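Local coordinates for protein fimbrin (Schizosaccharomyces pombe, PDB 1RT8) that binds and cross-links actin filaments, supporting cell polarity, cytokinesis, mating and spore formation in fission yeast, at residues A[460-465]-A[471-476]; A[428-433]-A[441-446]. One frame throughout, in Å; residues are numbered along the deposited sequence.

Contact 1 (A[460-465]-A[471-476]); sequences LVTDGS and IQNARL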
loop_
_atom_site.group_PDB
_atom_site.type_symbol
_atom_site.label_atom_id
_atom_site.label_comp_id
_atom_site.label_asym_id
_atom_site.label_seq_id
_atom_site.Cartn_x
_atom_site.Cartn_y
_atom_site.Cartn_z
ATOM N N LEU A 460 -1.274 10.755 -26.106
ATOM C CA LEU A 460 -0.525 10.361 -24.920
ATOM C C LEU A 460 -0.243 8.861 -24.927
ATOM O O LEU A 460 0.296 8.327 -23.959
ATOM C CB LEU A 460 -1.311 10.707 -23.655
ATOM C CG LEU A 460 -1.755 12.159 -23.472
ATOM C CD1 LEU A 460 -2.570 12.286 -22.195
ATOM C CD2 LEU A 460 -0.537 13.060 -23.420
ATOM N N VAL A 461 -0.618 8.184 -26.010
ATOM C CA VAL A 461 -0.412 6.744 -26.126
ATOM C C VAL A 461 0.735 6.420 -27.074
ATOM O O VAL A 461 0.732 6.830 -28.236
ATOM C CB VAL A 461 -1.700 6.037 -26.627
ATOM C CG1 VAL A 461 -1.425 4.558 -26.911
ATOM C CG2 VAL A 461 -2.803 6.175 -25.588
ATOM N N THR A 462 1.722 5.687 -26.574
ATOM C CA THR A 462 2.862 5.319 -27.398
ATOM C C THR A 462 2.490 4.049 -28.146
ATOM O O THR A 462 1.357 3.570 -28.045
ATOM C CB THR A 462 4.112 5.037 -26.550
ATOM O OG1 THR A 462 4.013 3.730 -25.974
ATOM C CG2 THR A 462 4.241 6.068 -25.435
ATOM N N ASP A 463 3.438 3.506 -28.894
ATOM C CA ASP A 463 3.184 2.283 -29.634
ATOM C C ASP A 463 3.738 1.128 -28.815
ATOM O O ASP A 463 3.689 -0.021 -29.237
ATOM C CB ASP A 463 3.856 2.346 -31.009
ATOM C CG ASP A 463 5.370 2.282 -30.925
ATOM O OD1 ASP A 463 5.948 2.857 -29.979
ATOM O OD2 ASP A 463 5.982 1.663 -31.818
ATOM N N GLY A 464 4.268 1.450 -27.636
ATOM C CA GLY A 464 4.822 0.435 -26.756
ATOM C C GLY A 464 5.832 -0.483 -27.414
ATOM O O GLY A 464 5.982 -1.640 -27.005
ATOM N N SER A 465 6.531 0.032 -28.426
ATOM C CA SER A 465 7.536 -0.745 -29.157
ATOM C C SER A 465 8.733 -1.128 -28.297
ATOM O O SER A 465 9.497 -2.027 -28.647
ATOM C CB SER A 465 8.028 0.039 -30.375
ATOM O OG SER A 465 8.615 1.257 -29.967
ATOM N N ILE A 471 5.431 0.156 -20.576
ATOM C CA ILE A 471 5.142 0.438 -19.169
ATOM C C ILE A 471 4.414 1.771 -18.998
ATOM O O ILE A 471 3.546 1.897 -18.133
ATOM C CB ILE A 471 6.434 0.439 -18.307
ATOM C CG1 ILE A 471 6.853 -0.997 -17.980
ATOM C CG2 ILE A 471 6.188 1.159 -16.984
ATOM C CD1 ILE A 471 7.087 -1.864 -19.179
ATOM N N GLN A 472 4.764 2.766 -19.812
ATOM C CA GLN A 472 4.098 4.066 -19.734
ATOM C C GLN A 472 2.634 3.923 -20.167
ATOM O O GLN A 472 1.740 4.546 -19.589
ATOM C CB GLN A 472 4.811 5.078 -20.631
ATOM C CG GLN A 472 6.258 5.296 -20.240
ATOM C CD GLN A 472 6.997 6.217 -21.186
ATOM O OE1 GLN A 472 8.199 6.433 -21.037
ATOM N NE2 GLN A 472 6.284 6.766 -22.167
ATOM N N ASN A 473 2.391 3.103 -21.186
ATOM C CA ASN A 473 1.025 2.878 -21.651
ATOM C C ASN A 473 0.232 2.182 -20.538
ATOM O O ASN A 473 -0.904 2.556 -20.241
ATOM C CB ASN A 473 1.007 1.989 -22.905
ATOM C CG ASN A 473 1.277 2.763 -24.186
ATOM O OD1 ASN A 473 1.182 3.988 -24.222
ATOM N ND2 ASN A 473 1.589 2.039 -25.256
ATOM N N ALA A 474 0.848 1.177 -19.926
ATOM C CA ALA A 474 0.209 0.417 -18.856
ATOM C C ALA A 474 -0.058 1.273 -17.621
ATOM O O ALA A 474 -1.122 1.165 -17.003
ATOM C CB ALA A 474 1.070 -0.794 -18.487
ATOM N N ARG A 475 0.898 2.130 -17.274
ATOM C CA ARG A 475 0.772 3.015 -16.119
ATOM C C ARG A 475 -0.351 4.022 -16.343
ATOM O O ARG A 475 -1.081 4.390 -15.416
ATOM C CB ARG A 475 2.095 3.751 -15.882
ATOM C CG ARG A 475 2.112 4.646 -14.652
ATOM C CD ARG A 475 3.511 5.187 -14.403
ATOM N NE ARG A 475 4.450 4.115 -14.084
ATOM C CZ ARG A 475 5.695 4.040 -14.550
ATOM N NH1 ARG A 475 6.162 4.975 -15.365
ATOM N NH2 ARG A 475 6.477 3.030 -14.193
ATOM N N LEU A 476 -0.475 4.475 -17.585
ATOM C CA LEU A 476 -1.516 5.424 -17.952
ATOM C C LEU A 476 -2.864 4.711 -17.869
ATOM O O LEU A 476 -3.831 5.263 -17.361
ATOM C CB LEU A 476 -1.295 5.937 -19.381
ATOM C CG LEU A 476 -2.400 6.834 -19.949
ATOM C CD1 LEU A 476 -2.477 8.124 -19.143
ATOM C CD2 LEU A 476 -2.121 7.134 -21.424
#

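Contact 2 (A[428-433]-A[441-446]); sequences SQIRSF and GVFVLD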
loop_
_atom_site.group_PDB
_atom_site.type_symbol
_atom_site.label_atom_id
_atom_site.label_comp_id
_atom_site.label_asym_id
_atom_site.label_seq_id
_atom_site.Cartn_x
_atom_site.Cartn_y
_atom_site.Cartn_z
ATOM N N SER A 428 -4.471 -3.877 -31.459
ATOM C CA SER A 428 -5.063 -5.052 -32.084
ATOM C C SER A 428 -5.985 -5.811 -31.140
ATOM O O SER A 428 -5.895 -5.678 -29.922
ATOM C CB SER A 428 -3.963 -6.006 -32.571
ATOM O OG SER A 428 -3.370 -5.552 -33.775
ATOM N N GLN A 429 -6.879 -6.600 -31.723
ATOM C CA GLN A 429 -7.800 -7.427 -30.961
ATOM C C GLN A 429 -6.937 -8.536 -30.387
ATOM O O GLN A 429 -5.884 -8.855 -30.947
ATOM C CB GLN A 429 -8.850 -8.021 -31.896
ATOM C CG GLN A 429 -9.809 -6.994 -32.459
ATOM C CD GLN A 429 -10.952 -6.717 -31.512
ATOM O OE1 GLN A 429 -11.804 -7.579 -31.287
ATOM N NE2 GLN A 429 -10.979 -5.518 -30.944
ATOM N N ILE A 430 -7.363 -9.128 -29.280
ATOM C CA ILE A 430 -6.575 -10.190 -28.679
ATOM C C ILE A 430 -7.214 -11.563 -28.819
ATOM O O ILE A 430 -8.430 -11.695 -28.976
ATOM C CB ILE A 430 -6.300 -9.921 -27.180
ATOM C CG1 ILE A 430 -7.611 -9.908 -26.390
ATOM C CG2 ILE A 430 -5.571 -8.592 -27.018
ATOM C CD1 ILE A 430 -7.393 -9.859 -24.884
ATOM N N ARG A 431 -6.369 -12.584 -28.774
ATOM C CA ARG A 431 -6.817 -13.960 -28.889
ATOM C C ARG A 431 -7.300 -14.437 -27.526
ATOM O O ARG A 431 -8.326 -15.116 -27.417
ATOM C CB ARG A 431 -5.663 -14.835 -29.375
ATOM C CG ARG A 431 -6.024 -16.288 -29.559
ATOM C CD ARG A 431 -4.883 -17.052 -30.218
ATOM N NE ARG A 431 -5.269 -18.426 -30.527
ATOM C CZ ARG A 431 -6.294 -18.757 -31.306
ATOM N NH1 ARG A 431 -7.043 -17.815 -31.864
ATOM N NH2 ARG A 431 -6.574 -20.035 -31.528
ATOM N N SER A 432 -6.553 -14.056 -26.492
ATOM C CA SER A 432 -6.867 -14.428 -25.118
ATOM C C SER A 432 -6.019 -13.570 -24.191
ATOM O O SER A 432 -5.153 -12.837 -24.650
ATOM C CB SER A 432 -6.516 -15.894 -24.887
ATOM O OG SER A 432 -5.109 -16.049 -24.863
ATOM N N PHE A 433 -6.240 -13.689 -22.886
ATOM C CA PHE A 433 -5.476 -12.904 -21.932
ATOM C C PHE A 433 -4.027 -13.379 -21.827
ATOM O O PHE A 433 -3.282 -12.934 -20.956
ATOM C CB PHE A 433 -6.161 -12.938 -20.562
ATOM C CG PHE A 433 -7.475 -12.202 -20.526
ATOM C CD1 PHE A 433 -8.526 -12.671 -19.746
ATOM C CD2 PHE A 433 -7.661 -11.038 -21.273
ATOM C CE1 PHE A 433 -9.749 -11.992 -19.711
ATOM C CE2 PHE A 433 -8.880 -10.359 -21.239
ATOM C CZ PHE A 433 -9.925 -10.841 -20.455
ATOM N N GLY A 441 0.736 -2.688 -24.200
ATOM C CA GLY A 441 -0.102 -1.874 -23.341
ATOM C C GLY A 441 -1.131 -1.057 -24.094
ATOM O O GLY A 441 -1.887 -0.306 -23.484
ATOM N N VAL A 442 -1.167 -1.203 -25.415
ATOM C CA VAL A 442 -2.108 -0.459 -26.248
ATOM C C VAL A 442 -3.523 -1.023 -26.126
ATOM O O VAL A 442 -4.492 -0.271 -26.009
ATOM C CB VAL A 442 -1.680 -0.495 -27.725
ATOM C CG1 VAL A 442 -2.675 0.277 -28.581
ATOM C CG2 VAL A 442 -0.294 0.099 -27.867
ATOM N N PHE A 443 -3.638 -2.348 -26.163
ATOM C CA PHE A 443 -4.934 -3.000 -26.037
ATOM C C PHE A 443 -5.709 -2.515 -24.807
ATOM O O PHE A 443 -6.890 -2.180 -24.915
ATOM C CB PHE A 443 -4.767 -4.518 -25.947
ATOM C CG PHE A 443 -6.062 -5.250 -25.803
ATOM C CD1 PHE A 443 -6.967 -5.298 -26.858
ATOM C CD2 PHE A 443 -6.402 -5.857 -24.597
ATOM C CE1 PHE A 443 -8.197 -5.944 -26.714
ATOM C CE2 PHE A 443 -7.620 -6.499 -24.445
ATOM C CZ PHE A 443 -8.524 -6.545 -25.504
ATOM N N VAL A 444 -5.060 -2.475 -23.639
ATOM C CA VAL A 444 -5.758 -2.030 -22.434
ATOM C C VAL A 444 -6.219 -0.577 -22.536
ATOM O O VAL A 444 -7.279 -0.223 -22.024
ATOM C CB VAL A 444 -4.917 -2.246 -21.140
ATOM C CG1 VAL A 444 -4.710 -3.751 -20.920
ATOM C CG2 VAL A 444 -3.571 -1.507 -21.221
ATOM N N LEU A 445 -5.439 0.263 -23.208
ATOM C CA LEU A 445 -5.836 1.653 -23.391
ATOM C C LEU A 445 -7.049 1.704 -24.352
ATOM O O LEU A 445 -7.949 2.531 -24.178
ATOM C CB LEU A 445 -4.657 2.477 -23.925
ATOM C CG LEU A 445 -3.538 2.706 -22.901
ATOM C CD1 LEU A 445 -2.308 3.277 -23.574
ATOM C CD2 LEU A 445 -4.030 3.651 -21.808
ATOM N N ASP A 446 -7.086 0.809 -25.341
ATOM C CA ASP A 446 -8.223 0.752 -26.272
ATOM C C ASP A 446 -9.498 0.305 -25.549
ATOM O O ASP A 446 -10.597 0.786 -25.847
ATOM C CB ASP A 446 -7.963 -0.228 -27.422
ATOM C CG ASP A 446 -7.017 0.324 -28.461
ATOM O OD1 ASP A 446 -6.788 1.547 -28.474
ATOM O OD2 ASP A 446 -6.512 -0.474 -29.272
#

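Contact 1 (A[460-465]-A[471-476])
Asn473 reaches from helix 467-483 to the backbone of Thr462. Its CB packs against Leu445 of helix 442-451. With chi1 at -82°, CG stands beside the backbone N of its own residue, and the amide swings over to the loop. Asn473 CG then lies 3.4 Å from Thr462 OG1. At the tip, Asn473 OD1 accepts from Thr462 N at 3.0 Å. This donor lies in the carbonyl plane of the side chain, on a lone pair. Asn473 ND2 donates to Thr462 O at 3.2 Å. That bond leaves close to the amide plane but arrives from above the Thr462 carbonyl plane, 75° out of it. ND2 also donates to Thr440 O, just before helix 442-451, so the buried amide is held at both ends. A leucine in place of Asn473 would probably leave Thr462 N and O, and Thr440 O, without these mates and let the loop shift.

One helical turn on, Leu476 CD2 sits 3.7 Å from Leu460 O. It also meets Val461 CG2 at 4.3 Å. Thr462 OG1 accepts from Gly464 N at 2.8 Å. This is an ST turn, in the loop that folds back on the helix it leads into, within the fourth calponin-homology domain.

Contact 2 (A[428-433]-A[441-446])
Close to where Ser428 meets Phe443, Asp446 OD1 is gripped twice, by Tyr458 OH and by the backbone N of Lys426, while Asp446 OD2 takes a further bond from Gly427 N. The carboxylate is buried; these three bonds probably steady its charge, and they tie the chain just before Ser428 to helix 442-451.

Next to this site, Ser428 O approaches Phe443 CD1 at 3.3 Å. The hydroxymethyl group of Ser428 starts away from the helix, so the carbonyl of Ser428, not the hydroxyl, comes to the ring.

Ile430 packs on the same ring. Ile430 CG2 sits over the centre of one face, 3.5 Å from the centroid and 8° off the ring normal. This is a CH-pi contact. The other branch runs on toward the far end of the ring. Ile430 CG1 is 3.6 Å from Phe443 CZ, and Ile430 CD1 is 3.4 Å from Phe443 CE2. Phe443 has chi1 at 179°, with CG anti to the backbone N, which sends the ring out from the helix and under the isoleucine.

The loop packs on helix 442-451 through Phe443, in the all-helical calponin-homology fold, here the fourth such domain. The helix carries the bond from Asp446 N to Val442 O, 2.9 Å long.

On helix 410-421, Asn418 and Ala421 touch the Phe443 ring, and Asn418 OD1 accepts from Ile430 N.

How the contacts relate
Both contacts lie in the fourth calponin-homology domain, within the second actin-binding region of fimbrin. Contact 2 closes before contact 1 opens, so they come in series along the chain. Their centres are about 12 Å apart. Each joins a loop to the helix that follows it: helix 442-451 in contact 2, helix 467-483 in contact 1. The two helices are consecutive in the chain, and the two contacts touch where Leu445 meets the loop of contact 1. There Leu445 CD1 lies 3.6 Å from Val461 CG2. Helix 442-451 therefore meets one loop through Phe443 and the next through Leu445. This packing links both loops to the helical core of one domain.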